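Local coordinates for protein phospholipase C beta (Meleagris gallopavo, PDB 1JAD) that forms the long, mostly helical C-terminal domain of a phospholipase C beta, in which long helices run alongside one another and pair with a second subunit, at residues P14-A19 with A191-K196; A22-M27 with E115-K120. All blocks are in the same frame, centred on the assembly; numbering follows the deposited sequence.

Both interactions tie the chain leading into helix 28-64 to the long helices that follow it: interaction 1 joins P14-A19 to helix 161-245, though the same loop also touches helix 75-155; interaction 2 joins A22-M27 to helix 75-155. Interaction 1 is a surface contact, with none of its five touching residues buried; interaction 2 sits nearer the centre of the chain, with three of five buried. The chemistry follows: a proline, carbonyl oxygens and a tyrosine edge beside a bound sulfate in the first, aliphatic side chains and selenomethionine in the second. Neither has a hydrogen bond between its segments. Their centres are about 17 Å apart, yet they touch, A19 CB lying 4.0 Å from L24 CD2.

Interaction 1 of 2, residues P14-A19 with A191-K196; sequences PEPQTA and ARYQQK. With SO4 (sulfate ion), chain C.
P14 meets Y193 through its backbone: its carbonyl O lies 3.5 Å from Y193 CD2, in the ring plane and at the edge. E15 follows with its CA near CE2 of the same ring, at 3.9 Å, while its CB is directed away. P16 makes the main side-chain contact. Its ring crosses the tyrosine at about a right angle, CD 3.6 Å from Y193 CD2, and CG rests 3.3 Å from the backbone O of Y193; CG also reaches CB of K196, whose ammonium turns off to a salt bridge with E199. The tyrosine stands off the helix with CG anti to its carbonyl carbon (chi1 -85°), which brings one ring edge to the loop. Near its hydroxyl end lies a sulfate, probably from the crystallisation liquor. R192 grips one oxygen of this ion with both terminal nitrogens, NH1 2.8 Å and NH2 3.0 Å from O3, which sits in the guanidinium plane; the N-H...O angles are bent, 149° and 140°. Beyond the contact, Y193 packs on L128 and T18 hydrogen-bonds to E124, both of helix 75-155. Between these two segments, which no hydrogen bond joins, the contact probably rests on van der Waals packing, with carbonyl oxygens lying against carbon atoms.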
loop_
_atom_site.group_PDB
_atom_site.type_symbol
_atom_site.label_atom_id
_atom_site.label_comp_id
_atom_site.label_asym_id
_atom_site.label_seq_id
_atom_site.Cartn_x
_atom_site.Cartn_y
_atom_site.Cartn_z
ATOM N N PRO A 14 17.856 9.140 9.523
ATOM C CA PRO A 14 16.834 10.103 9.099
ATOM C C PRO A 14 15.536 9.894 9.868
ATOM O O PRO A 14 14.877 8.860 9.723
ATOM C CB PRO A 14 16.666 9.786 7.610
ATOM C CG PRO A 14 18.020 9.209 7.239
ATOM C CD PRO A 14 18.183 8.256 8.398
ATOM N N GLU A 15 15.173 10.877 10.680
ATOM C CA GLU A 15 13.951 10.782 11.462
ATOM C C GLU A 15 12.707 10.523 10.596
ATOM O O GLU A 15 12.457 11.222 9.618
ATOM C CB GLU A 15 13.783 12.042 12.334
ATOM C CG GLU A 15 14.112 13.391 11.678
ATOM C CD GLU A 15 15.613 13.678 11.545
ATOM O OE1 GLU A 15 15.951 14.806 11.126
ATOM O OE2 GLU A 15 16.453 12.802 11.852
ATOM N N PRO A 16 11.906 9.508 10.970
ATOM C CA PRO A 16 10.683 9.090 10.283
ATOM C C PRO A 16 9.713 10.200 9.894
ATOM O O PRO A 16 9.215 10.921 10.750
ATOM C CB PRO A 16 10.073 8.106 11.275
ATOM C CG PRO A 16 11.303 7.445 11.832
ATOM C CD PRO A 16 12.089 8.687 12.182
ATOM N N GLN A 17 9.441 10.325 8.597
ATOM C CA GLN A 17 8.509 11.336 8.115
ATOM C C GLN A 17 8.013 11.063 6.699
ATOM O O GLN A 17 8.807 10.815 5.796
ATOM C CB GLN A 17 9.147 12.725 8.141
ATOM C CG GLN A 17 10.299 12.898 7.174
ATOM C CD GLN A 17 10.543 14.358 6.827
ATOM O OE1 GLN A 17 9.690 15.014 6.223
ATOM N NE2 GLN A 17 11.702 14.876 7.213
ATOM N N THR A 18 6.697 11.116 6.517
ATOM C CA THR A 18 6.078 10.907 5.210
ATOM C C THR A 18 5.145 12.069 4.926
ATOM O O THR A 18 4.506 12.596 5.836
ATOM C CB THR A 18 5.240 9.599 5.140
ATOM O OG1 THR A 18 6.111 8.463 5.129
ATOM C CG2 THR A 18 4.381 9.576 3.874
ATOM N N ALA A 19 5.070 12.461 3.657
ATOM C CA ALA A 19 4.206 13.562 3.252
ATOM C C ALA A 19 2.836 13.365 3.873
ATOM O O ALA A 19 2.386 12.234 4.058
ATOM C CB ALA A 19 4.091 13.611 1.728
ATOM N N ALA A 191 16.000 -0.628 13.050
ATOM C CA ALA A 191 14.731 -1.330 13.159
ATOM C C ALA A 191 13.682 -0.435 13.837
ATOM O O ALA A 191 12.500 -0.431 13.445
ATOM C CB ALA A 191 14.908 -2.599 13.942
ATOM N N ARG A 192 14.092 0.326 14.851
ATOM C CA ARG A 192 13.136 1.204 15.524
ATOM C C ARG A 192 12.694 2.316 14.580
ATOM O O ARG A 192 11.511 2.621 14.494
ATOM C CB ARG A 192 13.734 1.796 16.820
ATOM C CG ARG A 192 12.890 2.908 17.468
ATOM C CD ARG A 192 13.253 3.147 18.942
ATOM N NE ARG A 192 14.683 3.392 19.129
ATOM C CZ ARG A 192 15.255 4.574 18.956
ATOM N NH1 ARG A 192 14.503 5.607 18.605
ATOM N NH2 ARG A 192 16.573 4.712 19.092
ATOM N N TYR A 193 13.635 2.925 13.867
ATOM C CA TYR A 193 13.269 3.981 12.924
ATOM C C TYR A 193 12.386 3.474 11.783
ATOM O O TYR A 193 11.488 4.188 11.325
ATOM C CB TYR A 193 14.519 4.642 12.344
ATOM C CG TYR A 193 15.084 5.761 13.212
ATOM C CD1 TYR A 193 15.399 5.543 14.564
ATOM C CD2 TYR A 193 15.306 7.037 12.678
ATOM C CE1 TYR A 193 15.917 6.562 15.360
ATOM C CE2 TYR A 193 15.824 8.062 13.463
ATOM C CZ TYR A 193 16.129 7.820 14.798
ATOM O OH TYR A 193 16.671 8.827 15.563
ATOM N N GLN A 194 12.615 2.247 11.326
ATOM C CA GLN A 194 11.803 1.733 10.224
ATOM C C GLN A 194 10.383 1.434 10.686
ATOM O O GLN A 194 9.408 1.761 10.010
ATOM C CB GLN A 194 12.444 0.486 9.598
ATOM C CG GLN A 194 11.544 -0.161 8.561
ATOM C CD GLN A 194 12.160 -1.360 7.854
ATOM O OE1 GLN A 194 11.444 -2.156 7.259
ATOM N NE2 GLN A 194 13.477 -1.479 7.888
ATOM N N GLN A 195 10.267 0.831 11.860
ATOM C CA GLN A 195 8.976 0.504 12.428
ATOM C C GLN A 195 8.100 1.747 12.577
ATOM O O GLN A 195 6.921 1.744 12.210
ATOM C CB GLN A 195 9.202 -0.187 13.775
ATOM C CG GLN A 195 7.988 -0.304 14.682
ATOM C CD GLN A 195 7.680 1.006 15.399
ATOM O OE1 GLN A 195 8.489 1.499 16.202
ATOM N NE2 GLN A 195 6.519 1.586 15.099
ATOM N N LYS A 196 8.675 2.817 13.107
ATOM C CA LYS A 196 7.934 4.054 13.321
ATOM C C LYS A 196 7.544 4.637 11.957
ATOM O O LYS A 196 6.432 5.134 11.766
ATOM C CB LYS A 196 8.818 5.051 14.083
ATOM C CG LYS A 196 8.080 6.032 15.003
ATOM C CD LYS A 196 7.037 6.885 14.303
ATOM C CE LYS A 196 6.294 7.770 15.320
ATOM N NZ LYS A 196 5.628 6.988 16.427
HETATM S S SO4 C . 17.529 8.439 19.240
HETATM O O1 SO4 C . 17.734 7.940 20.619
HETATM O O2 SO4 C . 17.089 9.851 19.267
HETATM O O3 SO4 C . 16.482 7.635 18.582
HETATM O O4 SO4 C . 18.798 8.335 18.485
#

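Interaction 2 of 2, residues A22-M27 with E115-K120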
loop_
_atom_site.group_PDB
_atom_site.type_symbol
_atom_site.label_atom_id
_atom_site.label_comp_id
_atom_site.label_asym_id
_atom_site.label_seq_id
_atom_site.Cartn_x
_atom_site.Cartn_y
_atom_site.Cartn_z
ATOM N N ALA A 22 -2.171 16.492 3.197
ATOM C CA ALA A 22 -2.186 17.876 2.736
ATOM C C ALA A 22 -1.173 18.115 1.634
ATOM O O ALA A 22 -1.475 18.759 0.630
ATOM C CB ALA A 22 -1.910 18.817 3.900
ATOM N N GLU A 23 0.038 17.609 1.828
ATOM C CA GLU A 23 1.093 17.770 0.836
ATOM C C GLU A 23 0.727 17.083 -0.479
ATOM O O GLU A 23 0.968 17.621 -1.562
ATOM C CB GLU A 23 2.403 17.192 1.371
ATOM C CG GLU A 23 2.926 17.909 2.610
ATOM C CD GLU A 23 4.241 17.338 3.107
ATOM O OE1 GLU A 23 5.204 17.263 2.310
ATOM O OE2 GLU A 23 4.313 16.974 4.299
ATOM N N LEU A 24 0.134 15.899 -0.367
ATOM C CA LEU A 24 -0.268 15.098 -1.518
ATOM C C LEU A 24 -1.448 15.648 -2.320
ATOM O O LEU A 24 -1.506 15.475 -3.538
ATOM C CB LEU A 24 -0.586 13.675 -1.060
ATOM C CG LEU A 24 0.600 12.959 -0.418
ATOM C CD1 LEU A 24 0.179 11.593 0.099
ATOM C CD2 LEU A 24 1.711 12.829 -1.442
ATOM N N GLN A 25 -2.389 16.295 -1.634
ATOM C CA GLN A 25 -3.575 16.864 -2.281
ATOM C C GLN A 25 -3.242 18.129 -3.059
ATOM O O GLN A 25 -4.139 18.789 -3.587
ATOM C CB GLN A 25 -4.641 17.211 -1.238
ATOM C CG GLN A 25 -5.212 16.033 -0.492
ATOM C CD GLN A 25 -6.089 16.463 0.666
ATOM O OE1 GLN A 25 -6.660 15.629 1.367
ATOM N NE2 GLN A 25 -6.196 17.770 0.876
ATOM N N GLN A 26 -1.960 18.473 -3.120
ATOM C CA GLN A 26 -1.542 19.673 -3.825
ATOM C C GLN A 26 -0.635 19.381 -5.015
ATOM O O GLN A 26 -0.380 20.262 -5.828
ATOM C CB GLN A 26 -0.841 20.622 -2.855
ATOM C CG GLN A 26 -1.656 20.935 -1.613
ATOM C CD GLN A 26 -3.063 21.404 -1.943
ATOM O OE1 GLN A 26 -3.252 22.382 -2.668
ATOM N NE2 GLN A 26 -4.061 20.707 -1.408
HETATM N N MSE A 27 -0.146 18.151 -5.120
HETATM C CA MSE A 27 0.724 17.785 -6.232
HETATM C C MSE A 27 -0.009 17.986 -7.566
HETATM O O MSE A 27 -1.236 17.889 -7.626
HETATM C CB MSE A 27 1.189 16.328 -6.084
HETATM C CG MSE A 27 1.958 16.059 -4.787
HETATM SE SE MSE A 27 2.661 14.381 -4.623
HETATM C CE MSE A 27 3.851 14.364 -5.984
ATOM N N GLU A 115 -0.995 6.213 -5.084
ATOM C CA GLU A 115 0.121 6.091 -6.009
ATOM C C GLU A 115 1.259 6.983 -5.530
ATOM O O GLU A 115 2.317 6.499 -5.128
ATOM C CB GLU A 115 -0.311 6.518 -7.420
ATOM C CG GLU A 115 0.851 6.855 -8.360
ATOM C CD GLU A 115 0.401 7.345 -9.733
ATOM O OE1 GLU A 115 1.254 7.878 -10.476
ATOM O OE2 GLU A 115 -0.796 7.193 -10.075
ATOM N N LEU A 116 1.027 8.292 -5.576
ATOM C CA LEU A 116 2.021 9.284 -5.160
ATOM C C LEU A 116 2.658 8.905 -3.818
ATOM O O LEU A 116 3.885 8.823 -3.702
ATOM C CB LEU A 116 1.358 10.662 -5.061
ATOM C CG LEU A 116 0.576 11.125 -6.301
ATOM C CD1 LEU A 116 -0.161 12.430 -5.996
ATOM C CD2 LEU A 116 1.517 11.286 -7.483
ATOM N N ALA A 117 1.819 8.674 -2.811
ATOM C CA ALA A 117 2.288 8.290 -1.485
ATOM C C ALA A 117 3.222 7.091 -1.599
ATOM O O ALA A 117 4.370 7.137 -1.154
ATOM C CB ALA A 117 1.105 7.940 -0.593
ATOM N N ARG A 118 2.715 6.021 -2.199
ATOM C CA ARG A 118 3.492 4.803 -2.397
ATOM C C ARG A 118 4.910 5.074 -2.885
ATOM O O ARG A 118 5.866 4.502 -2.369
ATOM C CB ARG A 118 2.797 3.890 -3.412
ATOM C CG ARG A 118 2.085 2.676 -2.828
ATOM C CD ARG A 118 3.061 1.685 -2.202
ATOM N NE ARG A 118 2.423 0.405 -1.895
ATOM C CZ ARG A 118 1.345 0.260 -1.125
ATOM N NH1 ARG A 118 0.764 1.322 -0.571
ATOM N NH2 ARG A 118 0.847 -0.953 -0.906
ATOM N N GLU A 119 5.044 5.944 -3.880
ATOM C CA GLU A 119 6.358 6.237 -4.437
ATOM C C GLU A 119 7.298 6.900 -3.438
ATOM O O GLU A 119 8.465 6.520 -3.315
ATOM C CB GLU A 119 6.219 7.113 -5.681
ATOM C CG GLU A 119 7.538 7.441 -6.344
ATOM C CD GLU A 119 7.360 8.275 -7.592
ATOM O OE1 GLU A 119 6.697 9.332 -7.504
ATOM O OE2 GLU A 119 7.887 7.879 -8.654
ATOM N N LYS A 120 6.788 7.895 -2.726
ATOM C CA LYS A 120 7.593 8.596 -1.744
ATOM C C LYS A 120 7.957 7.669 -0.592
ATOM O O LYS A 120 9.111 7.601 -0.180
ATOM C CB LYS A 120 6.835 9.827 -1.242
ATOM C CG LYS A 120 6.580 10.834 -2.359
ATOM C CD LYS A 120 5.965 12.127 -1.865
ATOM C CE LYS A 120 5.915 13.141 -2.997
ATOM N NZ LYS A 120 7.270 13.361 -3.597
#
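A turn between two helices, the short helix 21-24 and the long helix 28-64, packs here against the flank of helix 75-155. The chain reverses in a type I beta turn from L24 to M27, with a weak hydrogen bond from M27 N to L24 O, and M27 occupies the N-cap position of the next helix. L24 and M27 both direct their side chains at helix 75-155. L24 divides its branches: CD1 lies 3.8 Å from CB of A117, and CD2 is 4.2 Å from CB of L116. M27, modelled as selenomethionine, meets L116 tip to tip, SE 3.7 Å from CD1. Its chain is extended as far as SE and then bends (chi3 64°), which carries CE to 3.8 Å from CE of K120, one turn further along the helix. K120 thus contributes the aliphatic part of its chain to the packing. L24 also touches I113 of helix 75-155, extending the apolar surface back by one turn, while R118 packs on T114 of the second subunit. Three of the five touching residues, L24, L116 and A117, are buried. I113, L116, A117 and the methylenes of K120 form one flank of helix 75-155, against which a helix-turn-helix connection packs in this helical domain.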